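Local coordinates for protein glucoamylase (Thermoanaerobacterium thermosaccharolyticum, PDB 1LF6) that hydrolyses alpha-1,4-linked glucans, probably removing glucose units one after another from their non-reducing ends as beta-D-glucose, at residues T101-G106 with L297-M302; V97-F100 with G106-L109; T281-T286 with I304-E309. All coordinates share one frame; numbering follows the deposited sequence.

Interaction 1 of 3, residues T101-G106 with L297-M302; sequences TDKSLG and LYYNSM
Lys103 sets its CE methylene over one face of the Tyr299 ring, and the two residues carry just over half of the surface buried between loop 101-106 and helix segment 297-302. The two side chains point the same way. Lys103 is fully extended beyond CG, with chi2, chi3 and chi4 within 3° of 180°, and this carries CE to 4.1 Å from the centroid of the Tyr299 ring, offset toward the rim: a CH-pi contact. The opposite face is covered from within the helix, with Tyr298 CD2 over the ring centre, so the phenol is sandwiched between its neighbour and the lysine. Beyond CE the ammonium group leads away from the ring and hydrogen-bonds the side-chain oxygen of Asn285. At the base of the tyrosine, Asp102 O approaches Tyr299 CB at 3.5 Å. One helix residue further on, the side chains of Leu105 and Asn300 meet at about a right angle, with the leucine methyl CD2 against the amide. Thr101 OG1 shares a hydrogen bond of 2.7 Å with Ser104 OG and also accepts from Lys103 N at 3.2 Å, forming an ST turn. An inverse gamma turn follows at Leu105, whose carbonyl is bonded by Tyr276. The loop is thus braced by its own hydrogen bonds where it meets the helix, mainly by van der Waals and CH-pi contact. The lysine is used amphipathically, its last methylene on the aromatic face and its charge bound by Asn285, and that methylene, probably polarised by the ammonium group, suits the pi face.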
ATOM      1  N   THR A 101       3.288  18.394   9.448  1.00 21.29           N
ATOM      2  CA  THR A 101       4.623  18.839   9.059  1.00 21.67           C
ATOM      3  C   THR A 101       5.133  17.873   7.993  1.00 23.45           C
ATOM      4  O   THR A 101       4.508  16.843   7.730  1.00 21.81           O
ATOM      5  CB  THR A 101       5.625  18.806  10.233  1.00 22.59           C
ATOM      6  OG1 THR A 101       5.894  17.447  10.593  1.00 22.83           O
ATOM      7  CG2 THR A 101       5.070  19.552  11.442  1.00 22.74           C
ATOM      8  N   ASP A 102       6.264  18.211   7.384  1.00 24.09           N
ATOM      9  CA  ASP A 102       6.872  17.373   6.357  1.00 25.66           C
ATOM     10  C   ASP A 102       7.558  16.143   6.945  1.00 25.50           C
ATOM     11  O   ASP A 102       8.061  15.290   6.211  1.00 24.13           O
ATOM     12  CB  ASP A 102       7.898  18.177   5.556  1.00 28.52           C
ATOM     13  CG  ASP A 102       7.263  19.002   4.459  1.00 31.70           C
ATOM     14  OD1 ASP A 102       8.008  19.703   3.736  1.00 33.66           O
ATOM     15  OD2 ASP A 102       6.023  18.949   4.312  1.00 34.32           O
ATOM     16  N   LYS A 103       7.583  16.045   8.269  1.00 24.09           N
ATOM     17  CA  LYS A 103       8.232  14.908   8.909  1.00 24.55           C
ATOM     18  C   LYS A 103       7.324  14.200   9.906  1.00 23.37           C
ATOM     19  O   LYS A 103       7.780  13.716  10.941  1.00 25.43           O
ATOM     20  CB  LYS A 103       9.534  15.358   9.588  1.00 25.18           C
ATOM     21  CG  LYS A 103      10.579  15.888   8.599  1.00 27.50           C
ATOM     22  CD  LYS A 103      11.838  16.408   9.286  1.00 28.22           C
ATOM     23  CE  LYS A 103      12.876  16.878   8.268  1.00 31.45           C
ATOM     24  NZ  LYS A 103      14.105  17.442   8.916  1.00 31.67           N
ATOM     25  N   SER A 104       6.033  14.153   9.586  1.00 22.92           N
ATOM     26  CA  SER A 104       5.044  13.485  10.430  1.00 22.43           C
ATOM     27  C   SER A 104       3.834  13.042   9.607  1.00 22.29           C
ATOM     28  O   SER A 104       3.375  13.759   8.713  1.00 20.88           O
ATOM     29  CB  SER A 104       4.590  14.403  11.581  1.00 22.27           C
ATOM     30  OG  SER A 104       4.042  15.623  11.112  1.00 22.82           O
ATOM     31  N   LEU A 105       3.327  11.850   9.906  1.00 22.16           N
ATOM     32  CA  LEU A 105       2.168  11.326   9.190  1.00 23.65           C
ATOM     33  C   LEU A 105       0.871  11.706   9.898  1.00 23.60           C
ATOM     34  O   LEU A 105       0.005  10.865  10.147  1.00 23.69           O
ATOM     35  CB  LEU A 105       2.274   9.804   9.032  1.00 23.24           C
ATOM     36  CG  LEU A 105       3.354   9.306   8.063  1.00 24.07           C
ATOM     37  CD1 LEU A 105       3.283   7.792   7.938  1.00 21.92           C
ATOM     38  CD2 LEU A 105       3.154   9.945   6.700  1.00 22.78           C
ATOM     39  N   GLY A 106       0.768  12.988  10.236  1.00 23.45           N
ATOM     40  CA  GLY A 106      -0.417  13.515  10.883  1.00 22.11           C
ATOM     41  C   GLY A 106      -1.086  14.344   9.807  1.00 21.35           C
ATOM     42  O   GLY A 106      -0.402  15.006   9.031  1.00 20.98           O
ATOM     43  N   LEU A 297       8.639  14.707  -0.545  1.00 20.60           N
ATOM     44  CA  LEU A 297       8.211  13.407  -1.051  1.00 19.46           C
ATOM     45  C   LEU A 297       9.132  12.308  -0.548  1.00 18.87           C
ATOM     46  O   LEU A 297       8.691  11.187  -0.314  1.00 19.58           O
ATOM     47  CB  LEU A 297       8.161  13.404  -2.582  1.00 16.81           C
ATOM     48  CG  LEU A 297       7.539  12.165  -3.236  1.00 19.35           C
ATOM     49  CD1 LEU A 297       6.185  11.860  -2.612  1.00 16.21           C
ATOM     50  CD2 LEU A 297       7.391  12.402  -4.730  1.00 18.90           C
ATOM     51  N   TYR A 298      10.411  12.633  -0.379  1.00 18.57           N
ATOM     52  CA  TYR A 298      11.385  11.665   0.119  1.00 18.38           C
ATOM     53  C   TYR A 298      10.993  11.261   1.535  1.00 17.94           C
ATOM     54  O   TYR A 298      10.869  10.078   1.844  1.00 18.10           O
ATOM     55  CB  TYR A 298      12.783  12.285   0.130  1.00 19.74           C
ATOM     56  CG  TYR A 298      13.804  11.541   0.964  1.00 19.16           C
ATOM     57  CD1 TYR A 298      14.333  10.325   0.539  1.00 18.47           C
ATOM     58  CD2 TYR A 298      14.273  12.077   2.166  1.00 19.68           C
ATOM     59  CE1 TYR A 298      15.316   9.661   1.285  1.00 20.89           C
ATOM     60  CE2 TYR A 298      15.254  11.423   2.920  1.00 18.92           C
ATOM     61  CZ  TYR A 298      15.775  10.221   2.473  1.00 19.60           C
ATOM     62  OH  TYR A 298      16.780   9.605   3.187  1.00 19.69           O
ATOM     63  N   TYR A 299      10.805  12.247   2.403  1.00 18.90           N
ATOM     64  CA  TYR A 299      10.420  11.959   3.776  1.00 17.78           C
ATOM     65  C   TYR A 299       9.035  11.308   3.824  1.00 17.01           C
ATOM     66  O   TYR A 299       8.814  10.349   4.570  1.00 17.28           O
ATOM     67  CB  TYR A 299      10.453  13.249   4.606  1.00 18.97           C
ATOM     68  CG  TYR A 299      11.857  13.715   4.935  1.00 18.66           C
ATOM     69  CD1 TYR A 299      12.676  12.968   5.780  1.00 22.36           C
ATOM     70  CD2 TYR A 299      12.373  14.891   4.391  1.00 20.24           C
ATOM     71  CE1 TYR A 299      13.987  13.383   6.080  1.00 22.87           C
ATOM     72  CE2 TYR A 299      13.682  15.315   4.680  1.00 23.11           C
ATOM     73  CZ  TYR A 299      14.479  14.553   5.526  1.00 22.96           C
ATOM     74  OH  TYR A 299      15.766  14.968   5.807  1.00 24.21           O
ATOM     75  N   ASN A 300       8.105  11.816   3.024  1.00 15.88           N
ATOM     76  CA  ASN A 300       6.759  11.248   3.001  1.00 16.40           C
ATOM     77  C   ASN A 300       6.846   9.768   2.642  1.00 16.49           C
ATOM     78  O   ASN A 300       6.252   8.921   3.315  1.00 16.71           O
ATOM     79  CB  ASN A 300       5.870  11.982   1.982  1.00 14.54           C
ATOM     80  CG  ASN A 300       4.396  11.597   2.100  1.00 16.75           C
ATOM     81  OD1 ASN A 300       3.766  11.192   1.122  1.00 19.67           O
ATOM     82  ND2 ASN A 300       3.845  11.728   3.297  1.00 13.86           N
ATOM     83  N   SER A 301       7.596   9.456   1.586  1.00 15.65           N
ATOM     84  CA  SER A 301       7.749   8.072   1.147  1.00 16.34           C
ATOM     85  C   SER A 301       8.350   7.192   2.242  1.00 16.86           C
ATOM     86  O   SER A 301       7.859   6.095   2.496  1.00 16.20           O
ATOM     87  CB  SER A 301       8.640   8.001  -0.103  1.00 14.91           C
ATOM     88  OG  SER A 301       8.064   8.729  -1.177  1.00 14.08           O
ATOM     89  N   MET A 302       9.404   7.677   2.896  1.00 15.32           N
ATOM     90  CA  MET A 302      10.047   6.887   3.938  1.00 15.90           C
ATOM     91  C   MET A 302       9.158   6.619   5.154  1.00 16.06           C
ATOM     92  O   MET A 302       9.249   5.554   5.764  1.00 17.22           O
ATOM     93  CB  MET A 302      11.364   7.542   4.372  1.00 16.46           C
ATOM     94  CG  MET A 302      12.460   7.506   3.302  1.00 16.16           C
ATOM     95  SD  MET A 302      12.681   5.877   2.555  1.00 18.68           S
ATOM     96  CE  MET A 302      13.022   4.858   4.004  1.00 15.87           C
TER

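Interaction 2 of 3, residues V97-F100 with G106-L109; sequences VEKF and GYKL
Lys108 N donates to Glu98 O at 2.8 Å, with a nearly straight N-H...O angle of 163° and the donor close to the extension of the carbonyl bond. The return bond of this hydrogen-bonded pair, Glu98 N to Lys108 O, is longer at 3.2 Å but lies in the carbonyl plane. Toward the turn, Gly106 O accepts from Phe100 N at 2.9 Å, this donor standing above the carbonyl plane, and also meets Lys99 CA. The Phe100 ring folds back over the backbone, one face against Gly106, whose CA lies 3.8 Å from the centroid of the Phe100 ring. Glu98 and Lys108 run side by side on one face of the sheet, their charged ends joined by a long salt bridge of 3.8 Å between OE1 and NZ. On the other face, Val97 CG2 touches Leu109 CD2 at 3.7 Å and also Tyr107 CD1, while Lys99 CG lies beside Tyr107 CE1. The phenol oxygen of Tyr107 binds Val40 O, and its ring packs on Phe52 and Leu54. In this antiparallel beta hairpin, the face bearing Val97, Tyr107 and Leu109 is turned to strand 51-55 of the second sheet, as in a beta sandwich.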
ATOM      1  N   VAL A  97      -6.071  18.187   1.536  1.00 20.79           N
ATOM      2  CA  VAL A  97      -5.273  17.527   2.555  1.00 20.44           C
ATOM      3  C   VAL A  97      -3.867  18.105   2.661  1.00 20.65           C
ATOM      4  O   VAL A  97      -3.292  18.554   1.673  1.00 21.12           O
ATOM      5  CB  VAL A  97      -5.149  16.005   2.278  1.00 18.15           C
ATOM      6  CG1 VAL A  97      -4.316  15.770   1.021  1.00 15.46           C
ATOM      7  CG2 VAL A  97      -4.523  15.297   3.486  1.00 18.11           C
ATOM      8  N   GLU A  98      -3.330  18.102   3.877  1.00 21.62           N
ATOM      9  CA  GLU A  98      -1.977  18.581   4.132  1.00 21.96           C
ATOM     10  C   GLU A  98      -1.536  17.927   5.431  1.00 20.51           C
ATOM     11  O   GLU A  98      -2.366  17.672   6.304  1.00 21.80           O
ATOM     12  CB  GLU A  98      -1.945  20.110   4.271  1.00 25.23           C
ATOM     13  CG  GLU A  98      -2.563  20.648   5.553  1.00 31.69           C
ATOM     14  CD  GLU A  98      -2.231  22.113   5.807  1.00 36.27           C
ATOM     15  OE1 GLU A  98      -2.665  22.649   6.850  1.00 40.98           O
ATOM     16  OE2 GLU A  98      -1.539  22.735   4.970  1.00 37.45           O
ATOM     17  N   LYS A  99      -0.246  17.629   5.561  1.00 19.76           N
ATOM     18  CA  LYS A  99       0.254  17.003   6.787  1.00 20.21           C
ATOM     19  C   LYS A  99       0.598  18.071   7.820  1.00 18.94           C
ATOM     20  O   LYS A  99       0.808  19.230   7.467  1.00 19.71           O
ATOM     21  CB  LYS A  99       1.497  16.148   6.494  1.00 19.59           C
ATOM     22  CG  LYS A  99       1.288  15.083   5.412  1.00 21.60           C
ATOM     23  CD  LYS A  99       2.281  13.931   5.522  1.00 18.42           C
ATOM     24  CE  LYS A  99       3.732  14.384   5.411  1.00 18.57           C
ATOM     25  NZ  LYS A  99       4.018  15.061   4.112  1.00 16.24           N
ATOM     26  N   PHE A 100       0.648  17.677   9.091  1.00 19.75           N
ATOM     27  CA  PHE A 100       0.983  18.606  10.170  1.00 19.48           C
ATOM     28  C   PHE A 100       2.334  19.235   9.837  1.00 21.11           C
ATOM     29  O   PHE A 100       2.508  20.448   9.933  1.00 22.47           O
ATOM     30  CB  PHE A 100       1.058  17.860  11.510  1.00 19.78           C
ATOM     31  CG  PHE A 100      -0.270  17.323  11.988  1.00 20.06           C
ATOM     32  CD1 PHE A 100      -0.318  16.336  12.967  1.00 18.87           C
ATOM     33  CD2 PHE A 100      -1.472  17.807  11.466  1.00 19.67           C
ATOM     34  CE1 PHE A 100      -1.533  15.836  13.419  1.00 18.81           C
ATOM     35  CE2 PHE A 100      -2.693  17.310  11.915  1.00 19.64           C
ATOM     36  CZ  PHE A 100      -2.721  16.322  12.893  1.00 18.53           C
ATOM     37  N   GLY A 106       0.768  12.988  10.236  1.00 23.45           N
ATOM     38  CA  GLY A 106      -0.417  13.515  10.883  1.00 22.11           C
ATOM     39  C   GLY A 106      -1.086  14.344   9.807  1.00 21.35           C
ATOM     40  O   GLY A 106      -0.402  15.006   9.031  1.00 20.98           O
ATOM     41  N   TYR A 107      -2.410  14.331   9.750  1.00 20.40           N
ATOM     42  CA  TYR A 107      -3.094  15.069   8.698  1.00 20.73           C
ATOM     43  C   TYR A 107      -4.180  16.047   9.113  1.00 21.15           C
ATOM     44  O   TYR A 107      -4.864  15.877  10.127  1.00 20.05           O
ATOM     45  CB  TYR A 107      -3.714  14.087   7.699  1.00 21.38           C
ATOM     46  CG  TYR A 107      -2.732  13.132   7.065  1.00 19.31           C
ATOM     47  CD1 TYR A 107      -2.215  13.372   5.794  1.00 17.85           C
ATOM     48  CD2 TYR A 107      -2.340  11.973   7.729  1.00 19.70           C
ATOM     49  CE1 TYR A 107      -1.333  12.474   5.198  1.00 18.63           C
ATOM     50  CE2 TYR A 107      -1.460  11.070   7.146  1.00 17.91           C
ATOM     51  CZ  TYR A 107      -0.961  11.327   5.880  1.00 17.52           C
ATOM     52  OH  TYR A 107      -0.085  10.432   5.305  1.00 17.47           O
ATOM     53  N   LYS A 108      -4.331  17.065   8.273  1.00 21.42           N
ATOM     54  CA  LYS A 108      -5.341  18.091   8.437  1.00 22.62           C
ATOM     55  C   LYS A 108      -6.179  18.041   7.168  1.00 22.22           C
ATOM     56  O   LYS A 108      -5.644  18.055   6.057  1.00 22.33           O
ATOM     57  CB  LYS A 108      -4.703  19.475   8.569  1.00 23.74           C
ATOM     58  CG  LYS A 108      -5.722  20.608   8.648  1.00 27.30           C
ATOM     59  CD  LYS A 108      -5.036  21.968   8.706  1.00 28.57           C
ATOM     60  CE  LYS A 108      -6.050  23.088   8.767  1.00 31.60           C
ATOM     61  NZ  LYS A 108      -5.391  24.424   8.751  1.00 35.51           N
ATOM     62  N   LEU A 109      -7.489  17.961   7.335  1.00 22.09           N
ATOM     63  CA  LEU A 109      -8.393  17.917   6.191  1.00 21.95           C
ATOM     64  C   LEU A 109      -9.358  19.090   6.255  1.00 21.59           C
ATOM     65  O   LEU A 109      -9.905  19.403   7.313  1.00 23.09           O
ATOM     66  CB  LEU A 109      -9.190  16.609   6.190  1.00 21.85           C
ATOM     67  CG  LEU A 109      -8.448  15.311   5.859  1.00 22.69           C
ATOM     68  CD1 LEU A 109      -9.327  14.114   6.208  1.00 22.66           C
ATOM     69  CD2 LEU A 109      -8.079  15.301   4.391  1.00 19.19           C
TER

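Interaction 3 of 3, residues T281-T286 with I304-E309; sequences TKYCNT and ILKASE
Tyr283 and Lys306 alone join the two segments, and they do so by apolar and CH-pi packing. The lysine chain crosses over one face of the phenol ring, with CB 3.9 Å from Tyr283 CE1 and, after a bend at chi2 (-66°), CE 3.8 Å from Tyr283 CE2. Lys306 CG lies between them over the ring, but it is modelled too close for carbon atoms, so its exact separation is doubtful. The tyrosine reaches the lysine because its CG is anti to the backbone N (chi1 171°), which projects the ring out from helix 269-284. Electrostatics add little: Lys306 NZ is 5.6 Å from the centroid of the Tyr283 ring, at most a weak cation-pi attraction. The hydrogen bonds are made outside the pair: the Tyr283 hydroxyl binds Asp357, while Ser308 OG donates to Ile304 O at 2.8 Å where helix 296-306 gives way to a type I beta turn from Lys306 to Glu309. With an alanine in place of Tyr283, Asp357 would probably lose its phenolic partner and the Lys306 methylenes the ring they lie on. The attraction between these two segments is therefore probably mainly dispersive, with the hydroxyl committed to a third part of the chain.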
ATOM      1  N   THR A 281       9.093  12.823  13.624  1.00 24.58           N
ATOM      2  CA  THR A 281      10.155  13.752  13.263  1.00 24.35           C
ATOM      3  C   THR A 281      11.497  13.149  13.652  1.00 24.75           C
ATOM      4  O   THR A 281      12.471  13.232  12.905  1.00 24.12           O
ATOM      5  CB  THR A 281       9.965  15.105  13.978  1.00 23.89           C
ATOM      6  OG1 THR A 281       8.667  15.622  13.669  1.00 21.20           O
ATOM      7  CG2 THR A 281      11.010  16.109  13.517  1.00 24.01           C
ATOM      8  N   LYS A 282      11.532  12.526  14.824  1.00 25.71           N
ATOM      9  CA  LYS A 282      12.738  11.882  15.325  1.00 26.46           C
ATOM     10  C   LYS A 282      13.242  10.857  14.310  1.00 26.33           C
ATOM     11  O   LYS A 282      14.444  10.754  14.042  1.00 24.94           O
ATOM     12  CB  LYS A 282      12.432  11.179  16.647  1.00 28.32           C
ATOM     13  CG  LYS A 282      13.594  10.394  17.216  1.00 31.18           C
ATOM     14  CD  LYS A 282      13.166   9.621  18.447  1.00 34.20           C
ATOM     15  CE  LYS A 282      14.336   8.872  19.056  1.00 36.62           C
ATOM     16  NZ  LYS A 282      13.925   8.162  20.300  1.00 37.96           N
ATOM     17  N   TYR A 283      12.314  10.090  13.752  1.00 24.86           N
ATOM     18  CA  TYR A 283      12.675   9.084  12.766  1.00 23.94           C
ATOM     19  C   TYR A 283      13.209   9.714  11.489  1.00 22.36           C
ATOM     20  O   TYR A 283      14.231   9.278  10.969  1.00 22.08           O
ATOM     21  CB  TYR A 283      11.479   8.194  12.425  1.00 23.76           C
ATOM     22  CG  TYR A 283      11.764   7.284  11.253  1.00 26.27           C
ATOM     23  CD1 TYR A 283      11.144   7.486  10.017  1.00 25.68           C
ATOM     24  CD2 TYR A 283      12.686   6.244  11.367  1.00 24.00           C
ATOM     25  CE1 TYR A 283      11.439   6.665   8.920  1.00 26.20           C
ATOM     26  CE2 TYR A 283      12.990   5.423  10.282  1.00 24.90           C
ATOM     27  CZ  TYR A 283      12.363   5.637   9.063  1.00 25.58           C
ATOM     28  OH  TYR A 283      12.648   4.814   7.999  1.00 26.12           O
ATOM     29  N   CYS A 284      12.525  10.736  10.984  1.00 23.34           N
ATOM     30  CA  CYS A 284      12.964  11.394   9.758  1.00 24.25           C
ATOM     31  C   CYS A 284      14.371  11.953   9.890  1.00 26.72           C
ATOM     32  O   CYS A 284      15.176  11.852   8.961  1.00 25.75           O
ATOM     33  CB  CYS A 284      12.011  12.526   9.372  1.00 23.18           C
ATOM     34  SG  CYS A 284      10.400  11.974   8.783  1.00 25.84           S
ATOM     35  N   ASN A 285      14.666  12.534  11.049  1.00 29.00           N
ATOM     36  CA  ASN A 285      15.976  13.131  11.279  1.00 30.82           C
ATOM     37  C   ASN A 285      17.083  12.116  11.474  1.00 31.17           C
ATOM     38  O   ASN A 285      18.247  12.472  11.633  1.00 32.59           O
ATOM     39  CB  ASN A 285      15.921  14.091  12.469  1.00 31.40           C
ATOM     40  CG  ASN A 285      15.091  15.316  12.173  1.00 32.72           C
ATOM     41  OD1 ASN A 285      15.055  15.789  11.038  1.00 35.16           O
ATOM     42  ND2 ASN A 285      14.425  15.845  13.192  1.00 33.80           N
ATOM     43  N   THR A 286      16.717  10.843  11.454  1.00 31.79           N
ATOM     44  CA  THR A 286      17.692   9.782  11.600  1.00 31.46           C
ATOM     45  C   THR A 286      18.131   9.354  10.196  1.00 30.66           C
ATOM     46  O   THR A 286      19.132   8.658  10.027  1.00 30.52           O
ATOM     47  CB  THR A 286      17.078   8.582  12.361  1.00 33.90           C
ATOM     48  OG1 THR A 286      18.114   7.871  13.044  1.00 37.14           O
ATOM     49  CG2 THR A 286      16.381   7.625  11.404  1.00 31.55           C
ATOM     50  N   ILE A 304       5.819   6.475   5.056  1.00 15.49           N
ATOM     51  CA  ILE A 304       4.806   5.551   4.572  1.00 16.66           C
ATOM     52  C   ILE A 304       5.356   4.128   4.622  1.00 16.66           C
ATOM     53  O   ILE A 304       4.672   3.212   5.078  1.00 17.70           O
ATOM     54  CB  ILE A 304       4.369   5.895   3.122  1.00 17.71           C
ATOM     55  CG1 ILE A 304       3.546   7.181   3.124  1.00 17.11           C
ATOM     56  CG2 ILE A 304       3.565   4.739   2.518  1.00 14.03           C
ATOM     57  CD1 ILE A 304       3.124   7.635   1.744  1.00 19.39           C
ATOM     58  N   LEU A 305       6.595   3.941   4.173  1.00 18.33           N
ATOM     59  CA  LEU A 305       7.206   2.613   4.196  1.00 18.86           C
ATOM     60  C   LEU A 305       7.351   2.167   5.644  1.00 19.00           C
ATOM     61  O   LEU A 305       6.979   1.054   6.011  1.00 18.74           O
ATOM     62  CB  LEU A 305       8.582   2.638   3.516  1.00 18.01           C
ATOM     63  CG  LEU A 305       8.584   2.988   2.024  1.00 21.03           C
ATOM     64  CD1 LEU A 305      10.004   2.912   1.486  1.00 18.54           C
ATOM     65  CD2 LEU A 305       7.665   2.028   1.255  1.00 18.33           C
ATOM     66  N   LYS A 306       7.888   3.060   6.467  1.00 20.52           N
ATOM     67  CA  LYS A 306       8.086   2.781   7.880  1.00 20.25           C
ATOM     68  C   LYS A 306       6.765   2.367   8.526  1.00 19.02           C
ATOM     69  O   LYS A 306       6.726   1.474   9.367  1.00 17.98           O
ATOM     70  CB  LYS A 306       8.632   4.030   8.571  1.00 21.31           C
ATOM     71  CG  LYS A 306       9.853   3.775   9.416  1.00 24.64           C
ATOM     72  CD  LYS A 306       9.526   2.906  10.594  1.00 24.14           C
ATOM     73  CE  LYS A 306      10.776   2.527  11.374  1.00 19.22           C
ATOM     74  NZ  LYS A 306      10.370   1.718  12.544  1.00 17.98           N
ATOM     75  N   ALA A 307       5.686   3.026   8.120  1.00 19.28           N
ATOM     76  CA  ALA A 307       4.357   2.750   8.656  1.00 19.59           C
ATOM     77  C   ALA A 307       3.681   1.524   8.037  1.00 21.43           C
ATOM     78  O   ALA A 307       2.546   1.200   8.394  1.00 22.37           O
ATOM     79  CB  ALA A 307       3.468   3.975   8.467  1.00 18.01           C
ATOM     80  N   SER A 308       4.371   0.835   7.129  1.00 20.18           N
ATOM     81  CA  SER A 308       3.787  -0.339   6.466  1.00 20.06           C
ATOM     82  C   SER A 308       4.240  -1.677   7.042  1.00 18.64           C
ATOM     83  O   SER A 308       3.997  -2.735   6.454  1.00 15.27           O
ATOM     84  CB  SER A 308       4.091  -0.295   4.964  1.00 19.99           C
ATOM     85  OG  SER A 308       3.469   0.827   4.363  1.00 25.60           O
ATOM     86  N   GLU A 309       4.902  -1.626   8.193  1.00 18.14           N
ATOM     87  CA  GLU A 309       5.375  -2.834   8.857  1.00 19.57           C
ATOM     88  C   GLU A 309       4.358  -3.272   9.906  1.00 21.08           C
ATOM     89  O   GLU A 309       3.750  -2.433  10.565  1.00 21.02           O
ATOM     90  CB  GLU A 309       6.719  -2.565   9.550  1.00 19.43           C
ATOM     91  CG  GLU A 309       7.238  -3.713  10.412  1.00 19.83           C
ATOM     92  CD  GLU A 309       8.507  -3.361  11.179  1.00 19.84           C
ATOM     93  OE1 GLU A 309       8.559  -2.263  11.771  1.00 20.32           O
ATOM     94  OE2 GLU A 309       9.443  -4.185  11.201  1.00 17.52           O
TER

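The three contacts lie on the same side of the chain's centre, from the beta hairpin to two successive helices. Interactions 1 and 2 share Gly106, and their centres are 11 Å apart: the loop of interaction 1 closes the hairpin of interaction 2, and Ser104 O packs on Lys99 CD at 3.4 Å. Interactions 1 and 3, with centres 8 Å apart, both use helix 296-306; Lys103 of interaction 1 ties it to interaction 3, its NZ 2.9 Å from Asn285 OD1, a probable hydrogen bond. Interactions 2 and 3 do not touch, their centres being 16 Å apart. All three lie away from the probable catalytic residues Glu435 and Glu438, and interactions 1 and 3 join sequence of the N-terminal and glycoside hydrolase families.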